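Local structure of pentafunctional AROM polypeptide (Schizosaccharomyces pombe, 5SWV) at residues 15-19 and 224-229; 406-410 and 423-427. The protein catalyses, in the portion crystallised, two consecutive shikimate-pathway steps: the dehydration of 3-dehydroquinate and, probably with NADPH, the reduction of 3-dehydroshikimate to shikimate. One frame throughout, in Å; residues are numbered along the deposited sequence.

Contact 1 of 2, residues 15-19 and 224-229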
ATOM      1  N   LEU A  15      -5.417  10.196  -3.185  1.00 31.79           N
ATOM      2  CA  LEU A  15      -5.503  10.534  -4.595  1.00 31.60           C
ATOM      3  C   LEU A  15      -6.918  10.953  -4.955  1.00 31.44           C
ATOM      4  O   LEU A  15      -7.867  10.272  -4.600  1.00 30.88           O
ATOM      5  CB  LEU A  15      -5.099   9.334  -5.466  1.00 31.43           C
ATOM      6  CG  LEU A  15      -4.945   9.640  -6.957  1.00 31.57           C
ATOM      7  CD1 LEU A  15      -3.677  10.449  -7.204  1.00 31.98           C
ATOM      8  CD2 LEU A  15      -4.942   8.380  -7.794  1.00 31.60           C
ATOM      9  N   THR A  16      -7.042  12.060  -5.688  1.00 31.67           N
ATOM     10  CA  THR A  16      -8.330  12.507  -6.219  1.00 31.81           C
ATOM     11  C   THR A  16      -8.552  11.903  -7.609  1.00 32.21           C
ATOM     12  O   THR A  16      -8.249  12.523  -8.623  1.00 32.10           O
ATOM     13  CB  THR A  16      -8.403  14.041  -6.261  1.00 31.85           C
ATOM     14  OG1 THR A  16      -7.287  14.569  -7.005  1.00 31.74           O
ATOM     15  CG2 THR A  16      -8.370  14.601  -4.849  1.00 31.71           C
ATOM     16  N   LEU A  17      -9.074  10.676  -7.646  1.00 32.90           N
ATOM     17  CA  LEU A  17      -9.236   9.947  -8.907  1.00 33.51           C
ATOM     18  C   LEU A  17     -10.449  10.468  -9.668  1.00 33.94           C
ATOM     19  O   LEU A  17     -11.586  10.302  -9.236  1.00 33.98           O
ATOM     20  CB  LEU A  17      -9.378   8.456  -8.652  1.00 33.77           C
ATOM     21  CG  LEU A  17      -9.123   7.556  -9.848  1.00 34.18           C
ATOM     22  CD1 LEU A  17      -7.677   7.671 -10.310  1.00 34.67           C
ATOM     23  CD2 LEU A  17      -9.440   6.127  -9.454  1.00 34.21           C
ATOM     24  N   ASN A  18     -10.191  11.105 -10.804  1.00 34.55           N
ATOM     25  CA  ASN A  18     -11.204  11.857 -11.517  1.00 34.63           C
ATOM     26  C   ASN A  18     -11.200  11.573 -13.010  1.00 34.89           C
ATOM     27  O   ASN A  18     -11.463  12.461 -13.828  1.00 35.29           O
ATOM     28  CB  ASN A  18     -11.021  13.343 -11.222  1.00 35.03           C
ATOM     29  CG  ASN A  18      -9.688  13.891 -11.702  1.00 35.32           C
ATOM     30  OD1 ASN A  18      -8.738  13.147 -11.950  1.00 35.40           O
ATOM     31  ND2 ASN A  18      -9.616  15.211 -11.831  1.00 35.67           N
ATOM     32  N   TYR A  19     -10.914  10.324 -13.360  1.00 34.96           N
ATOM     33  CA  TYR A  19     -11.160   9.847 -14.709  1.00 35.50           C
ATOM     34  C   TYR A  19     -12.667   9.761 -14.916  1.00 35.27           C
ATOM     35  O   TYR A  19     -13.404   9.599 -13.951  1.00 36.00           O
ATOM     36  CB  TYR A  19     -10.590   8.454 -14.897  1.00 35.84           C
ATOM     37  CG  TYR A  19      -9.089   8.359 -15.003  1.00 36.50           C
ATOM     38  CD1 TYR A  19      -8.446   8.626 -16.209  1.00 36.86           C
ATOM     39  CD2 TYR A  19      -8.309   7.939 -13.921  1.00 36.31           C
ATOM     40  CE1 TYR A  19      -7.074   8.491 -16.333  1.00 36.98           C
ATOM     41  CE2 TYR A  19      -6.932   7.810 -14.037  1.00 36.30           C
ATOM     42  CZ  TYR A  19      -6.325   8.086 -15.248  1.00 36.91           C
ATOM     43  OH  TYR A  19      -4.967   7.973 -15.396  1.00 37.93           O
ATOM     44  N   LEU A 224      -0.585  11.925 -14.852  1.00 40.45           N
ATOM     45  CA  LEU A 224      -1.407  11.081 -15.712  1.00 41.30           C
ATOM     46  C   LEU A 224      -2.925  11.248 -15.550  1.00 41.46           C
ATOM     47  O   LEU A 224      -3.682  10.831 -16.433  1.00 43.37           O
ATOM     48  CB  LEU A 224      -1.028   9.607 -15.506  1.00 41.77           C
ATOM     49  CG  LEU A 224       0.440   9.247 -15.819  1.00 42.59           C
ATOM     50  CD1 LEU A 224       0.698   7.757 -15.635  1.00 42.07           C
ATOM     51  CD2 LEU A 224       0.872   9.702 -17.218  1.00 43.03           C
ATOM     52  N   LEU A 225      -3.382  11.843 -14.451  1.00 40.44           N
ATOM     53  CA  LEU A 225      -4.803  12.113 -14.290  1.00 40.14           C
ATOM     54  C   LEU A 225      -5.152  13.267 -15.208  1.00 40.63           C
ATOM     55  O   LEU A 225      -4.284  14.073 -15.520  1.00 41.78           O
ATOM     56  CB  LEU A 225      -5.137  12.459 -12.849  1.00 39.91           C
ATOM     57  CG  LEU A 225      -4.772  11.413 -11.798  1.00 39.54           C
ATOM     58  CD1 LEU A 225      -5.403  11.788 -10.468  1.00 39.45           C
ATOM     59  CD2 LEU A 225      -5.219  10.025 -12.210  1.00 39.82           C
ATOM     60  N   PRO A 226      -6.414  13.341 -15.667  1.00 40.55           N
ATOM     61  CA  PRO A 226      -6.725  14.332 -16.690  1.00 40.57           C
ATOM     62  C   PRO A 226      -6.662  15.785 -16.220  1.00 40.66           C
ATOM     63  O   PRO A 226      -6.423  16.666 -17.040  1.00 41.68           O
ATOM     64  CB  PRO A 226      -8.136  13.949 -17.139  1.00 40.21           C
ATOM     65  CG  PRO A 226      -8.718  13.256 -15.974  1.00 40.58           C
ATOM     66  CD  PRO A 226      -7.585  12.512 -15.338  1.00 40.51           C
ATOM     67  N   SER A 227      -6.851  16.037 -14.926  1.00 39.96           N
ATOM     68  CA  SER A 227      -6.869  17.415 -14.413  1.00 39.67           C
ATOM     69  C   SER A 227      -6.717  17.436 -12.904  1.00 39.47           C
ATOM     70  O   SER A 227      -6.877  16.399 -12.254  1.00 39.56           O
ATOM     71  CB  SER A 227      -8.181  18.128 -14.802  1.00 39.11           C
ATOM     72  OG  SER A 227      -9.331  17.368 -14.466  1.00 37.98           O
ATOM     73  N   LYS A 228      -6.404  18.613 -12.359  1.00 38.99           N
ATOM     74  CA  LYS A 228      -6.436  18.819 -10.918  1.00 38.60           C
ATOM     75  C   LYS A 228      -7.874  18.869 -10.481  1.00 38.25           C
ATOM     76  O   LYS A 228      -8.735  19.373 -11.206  1.00 39.16           O
ATOM     77  CB  LYS A 228      -5.780  20.130 -10.514  1.00 39.54           C
ATOM     78  CG  LYS A 228      -4.296  20.190 -10.807  1.00 40.64           C
ATOM     79  CD  LYS A 228      -3.727  21.564 -10.511  1.00 41.50           C
ATOM     80  CE  LYS A 228      -2.348  21.694 -11.125  1.00 42.38           C
ATOM     81  NZ  LYS A 228      -1.741  22.986 -10.721  1.00 43.77           N
ATOM     82  N   ALA A 229      -8.128  18.349  -9.289  1.00 37.21           N
ATOM     83  CA  ALA A 229      -9.454  18.424  -8.691  1.00 36.38           C
ATOM     84  C   ALA A 229      -9.797  19.846  -8.265  1.00 35.03           C
ATOM     85  O   ALA A 229     -10.952  20.237  -8.302  1.00 34.92           O
ATOM     86  CB  ALA A 229      -9.553  17.481  -7.501  1.00 36.32           C
TER
HETATM   87  O   HOH W   1      -6.818  14.746  -9.881  1.00 22.94           O
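Leu225 reaches from the loop 224-229 into the end of strand 13-17. Its CB lies 3.8 Å from Asn18 OD1, and CG stands anti to the carbonyl carbon (chi1 -58°); from this branch point the two methyls part. CD1 meets Leu15 CD1 tip to tip at 3.9 Å and also lies near Thr16 O. CD2 lies 3.9 Å from Leu17 CD1 and packs obliquely against the ring of Tyr19, whose one face is met, toward its rim, by Pro226 CD. A branched leucine suits this place because one stem serves two apolar neighbourhoods.

Asn18 turns its short side-chain amide to the backbone of the loop: ND2 gives a nearly straight bond to Ser227 O (3.0 Å, 164°), with the oxygen near the amide plane but ND2 well above the carbonyl plane. Water 1 donates to the same oxygen and pairs with Thr16 OG1 at 2.9 Å. That hydroxyl also bonds Gln233 and Val220, while Ala229 CB rests on Thr16. In this type I dehydroquinase TIM barrel the joint brings the end of the first strand against the loop that follows the last, 218-220; its chemistry implies a loop held by leucine packing and by two donors on one carbonyl.

Contact 2 of 2, residues 406-410 and 423-427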
ATOM      1  N   LEU A 406      11.898 -36.561   3.382  1.00 41.96           N
ATOM      2  CA  LEU A 406      10.807 -36.304   4.298  1.00 42.44           C
ATOM      3  C   LEU A 406      11.246 -35.478   5.494  1.00 41.57           C
ATOM      4  O   LEU A 406      10.515 -34.584   5.911  1.00 42.00           O
ATOM      5  CB  LEU A 406      10.214 -37.616   4.812  1.00 44.42           C
ATOM      6  CG  LEU A 406       9.386 -38.426   3.816  1.00 46.24           C
ATOM      7  CD1 LEU A 406       9.091 -39.815   4.379  1.00 46.87           C
ATOM      8  CD2 LEU A 406       8.099 -37.685   3.470  1.00 46.72           C
ATOM      9  N   ALA A 407      12.417 -35.787   6.055  1.00 40.52           N
ATOM     10  CA  ALA A 407      12.914 -35.083   7.247  1.00 39.94           C
ATOM     11  C   ALA A 407      13.026 -33.566   7.022  1.00 40.09           C
ATOM     12  O   ALA A 407      12.736 -32.783   7.921  1.00 39.74           O
ATOM     13  CB  ALA A 407      14.250 -35.658   7.691  1.00 39.14           C
ATOM     14  N   ASN A 408      13.452 -33.175   5.824  1.00 40.88           N
ATOM     15  CA  ASN A 408      13.487 -31.775   5.426  1.00 42.04           C
ATOM     16  C   ASN A 408      12.100 -31.138   5.505  1.00 41.82           C
ATOM     17  O   ASN A 408      11.938 -30.114   6.157  1.00 41.89           O
ATOM     18  CB  ASN A 408      14.063 -31.617   4.004  1.00 43.05           C
ATOM     19  CG  ASN A 408      15.585 -31.515   3.985  1.00 43.75           C
ATOM     20  OD1 ASN A 408      16.169 -30.643   4.631  1.00 44.70           O
ATOM     21  ND2 ASN A 408      16.232 -32.381   3.215  1.00 44.18           N
ATOM     22  N   SER A 409      11.110 -31.756   4.862  1.00 41.58           N
ATOM     23  CA  SER A 409       9.745 -31.232   4.850  1.00 41.41           C
ATOM     24  C   SER A 409       9.143 -31.188   6.250  1.00 43.23           C
ATOM     25  O   SER A 409       8.441 -30.233   6.598  1.00 44.61           O
ATOM     26  CB  SER A 409       8.840 -32.065   3.948  1.00 40.66           C
ATOM     27  OG  SER A 409       9.339 -32.140   2.636  1.00 39.80           O
ATOM     28  N   TYR A 410       9.418 -32.214   7.046  1.00 45.17           N
ATOM     29  CA  TYR A 410       8.948 -32.264   8.431  1.00 47.15           C
ATOM     30  C   TYR A 410       9.512 -31.149   9.300  1.00 45.24           C
ATOM     31  O   TYR A 410       8.800 -30.584  10.101  1.00 44.27           O
ATOM     32  CB  TYR A 410       9.221 -33.643   9.074  1.00 50.82           C
ATOM     33  CG  TYR A 410       8.142 -34.668   8.773  1.00 55.07           C
ATOM     34  CD1 TYR A 410       6.817 -34.422   9.143  1.00 57.94           C
ATOM     35  CD2 TYR A 410       8.437 -35.877   8.122  1.00 57.92           C
ATOM     36  CE1 TYR A 410       5.813 -35.328   8.862  1.00 60.87           C
ATOM     37  CE2 TYR A 410       7.438 -36.797   7.843  1.00 60.29           C
ATOM     38  CZ  TYR A 410       6.127 -36.508   8.218  1.00 62.42           C
ATOM     39  OH  TYR A 410       5.097 -37.378   7.970  1.00 66.82           O
ATOM     40  N   HIS A 423       0.585 -30.123   3.359  1.00 39.54           N
ATOM     41  CA  HIS A 423       0.517 -31.528   2.951  1.00 40.49           C
ATOM     42  C   HIS A 423       1.825 -31.917   2.308  1.00 40.05           C
ATOM     43  O   HIS A 423       2.125 -31.482   1.205  1.00 41.06           O
ATOM     44  CB  HIS A 423      -0.642 -31.735   1.982  1.00 42.49           C
ATOM     45  CG  HIS A 423      -1.967 -31.415   2.590  1.00 45.66           C
ATOM     46  ND1 HIS A 423      -2.566 -32.227   3.531  1.00 47.69           N
ATOM     47  CD2 HIS A 423      -2.769 -30.334   2.461  1.00 47.32           C
ATOM     48  CE1 HIS A 423      -3.696 -31.676   3.932  1.00 48.73           C
ATOM     49  NE2 HIS A 423      -3.849 -30.531   3.290  1.00 48.77           N
ATOM     50  N   ILE A 424       2.615 -32.721   3.006  1.00 40.10           N
ATOM     51  CA  ILE A 424       3.939 -33.127   2.529  1.00 39.88           C
ATOM     52  C   ILE A 424       3.793 -34.184   1.435  1.00 39.94           C
ATOM     53  O   ILE A 424       2.912 -35.026   1.495  1.00 38.49           O
ATOM     54  CB  ILE A 424       4.805 -33.657   3.702  1.00 40.41           C
ATOM     55  CG1 ILE A 424       5.111 -32.522   4.690  1.00 40.10           C
ATOM     56  CG2 ILE A 424       6.101 -34.283   3.201  1.00 40.78           C
ATOM     57  CD1 ILE A 424       5.551 -32.988   6.057  1.00 40.04           C
ATOM     58  N   ILE A 425       4.661 -34.101   0.434  1.00 41.43           N
ATOM     59  CA  ILE A 425       4.751 -35.069  -0.651  1.00 42.82           C
ATOM     60  C   ILE A 425       6.092 -35.771  -0.538  1.00 44.78           C
ATOM     61  O   ILE A 425       7.122 -35.105  -0.529  1.00 44.90           O
ATOM     62  CB  ILE A 425       4.709 -34.366  -2.020  1.00 42.75           C
ATOM     63  CG1 ILE A 425       3.357 -33.681  -2.222  1.00 42.29           C
ATOM     64  CG2 ILE A 425       4.993 -35.356  -3.148  1.00 42.97           C
ATOM     65  CD1 ILE A 425       3.322 -32.754  -3.418  1.00 42.34           C
ATOM     66  N   ASP A 426       6.065 -37.101  -0.469  1.00 48.54           N
ATOM     67  CA  ASP A 426       7.258 -37.941  -0.395  1.00 51.66           C
ATOM     68  C   ASP A 426       7.649 -38.310  -1.812  1.00 54.21           C
ATOM     69  O   ASP A 426       6.915 -39.017  -2.510  1.00 54.35           O
ATOM     70  CB  ASP A 426       6.972 -39.216   0.424  1.00 53.43           C
ATOM     71  CG  ASP A 426       8.227 -40.081   0.678  1.00 54.64           C
ATOM     72  OD1 ASP A 426       9.365 -39.712   0.306  1.00 54.33           O
ATOM     73  OD2 ASP A 426       8.055 -41.173   1.251  1.00 57.10           O
ATOM     74  N   SER A 427       8.811 -37.832  -2.236  1.00 56.92           N
ATOM     75  CA  SER A 427       9.304 -38.114  -3.575  1.00 59.54           C
ATOM     76  C   SER A 427       9.692 -39.587  -3.785  1.00 63.24           C
ATOM     77  O   SER A 427       9.842 -40.011  -4.929  1.00 64.05           O
ATOM     78  CB  SER A 427      10.467 -37.181  -3.932  1.00 58.98           C
ATOM     79  OG  SER A 427      11.357 -36.996  -2.849  1.00 57.55           O
TER
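Ile424 points from strand 422-426 toward helix 406-413, and the close packing gathers round it. With its two branches set by a chi1 of -66°, CG2 falls anti to the backbone N and touches Ser409 CB at 3.6 Å, while CG1 carries CD1 over the face of the Tyr410 ring. That methyl makes a CH-pi contact, 3.9 Å from the ring centroid and 24° off the normal, displaced toward the CD1 and CE1 rim. A beta-branched residue suits the strand here because it offers two separate surfaces; serine, being small, lets the helix come near, and its OG turns to Asn403 at the end of strand 398-403.

The more exposed end differs in chemistry rather than in distance: Leu406 and Asp426 are both partly exposed, whereas Ser409 is buried. Leu406, in the first turn of the helix, crosses Asp426 at about a right angle: CD2 lies 3.6 Å from Asp426 CB, and CD1 is equally far from Asp426 OD2. These are simple van der Waals contacts, a methyl pair beside a carboxylate whose OD1 accepts from Asp428 N. Tyr410 is exposed, so the ring meets Ile424 at the surface. The nearby N-terminal end of the helix may mildly favour the charged form of Asp426.

The helix runs almost antiparallel to the strand (168°), as expected for the crossover of a beta-alpha-beta unit in a Rossmann-like domain. Leu406 CD2 also lies 4.0 Å from Ile424 CG2, so Ile424 is where the three helix residues converge. Since no hydrogen bond spans the two segments, the chemistry implies that the helix is seated on this edge strand by shape and apolar contact, with Ser409 OG and Asp426 OD1 turned to partners outside the pair.

How the contacts relate
From the N terminus, the chain enters contact 1 with strand 13-17, runs through the intervening barrel strands and helices, and returns with 224-229, so this contact closes a loop of about 200 residues and joins the start of the dehydroquinase barrel to its last strand's exit loop. Only later, past the mixed sheet beginning at strand 253-257, does contact 2 open; it spans just 12 residues and ties a helix to the edge strand of the parallel sheet in the dehydrogenase part. The two are in series, neither nested nor crossed. The centres of contact 1 and contact 2 are about 52 Å apart, on opposite sides of the chain's centre.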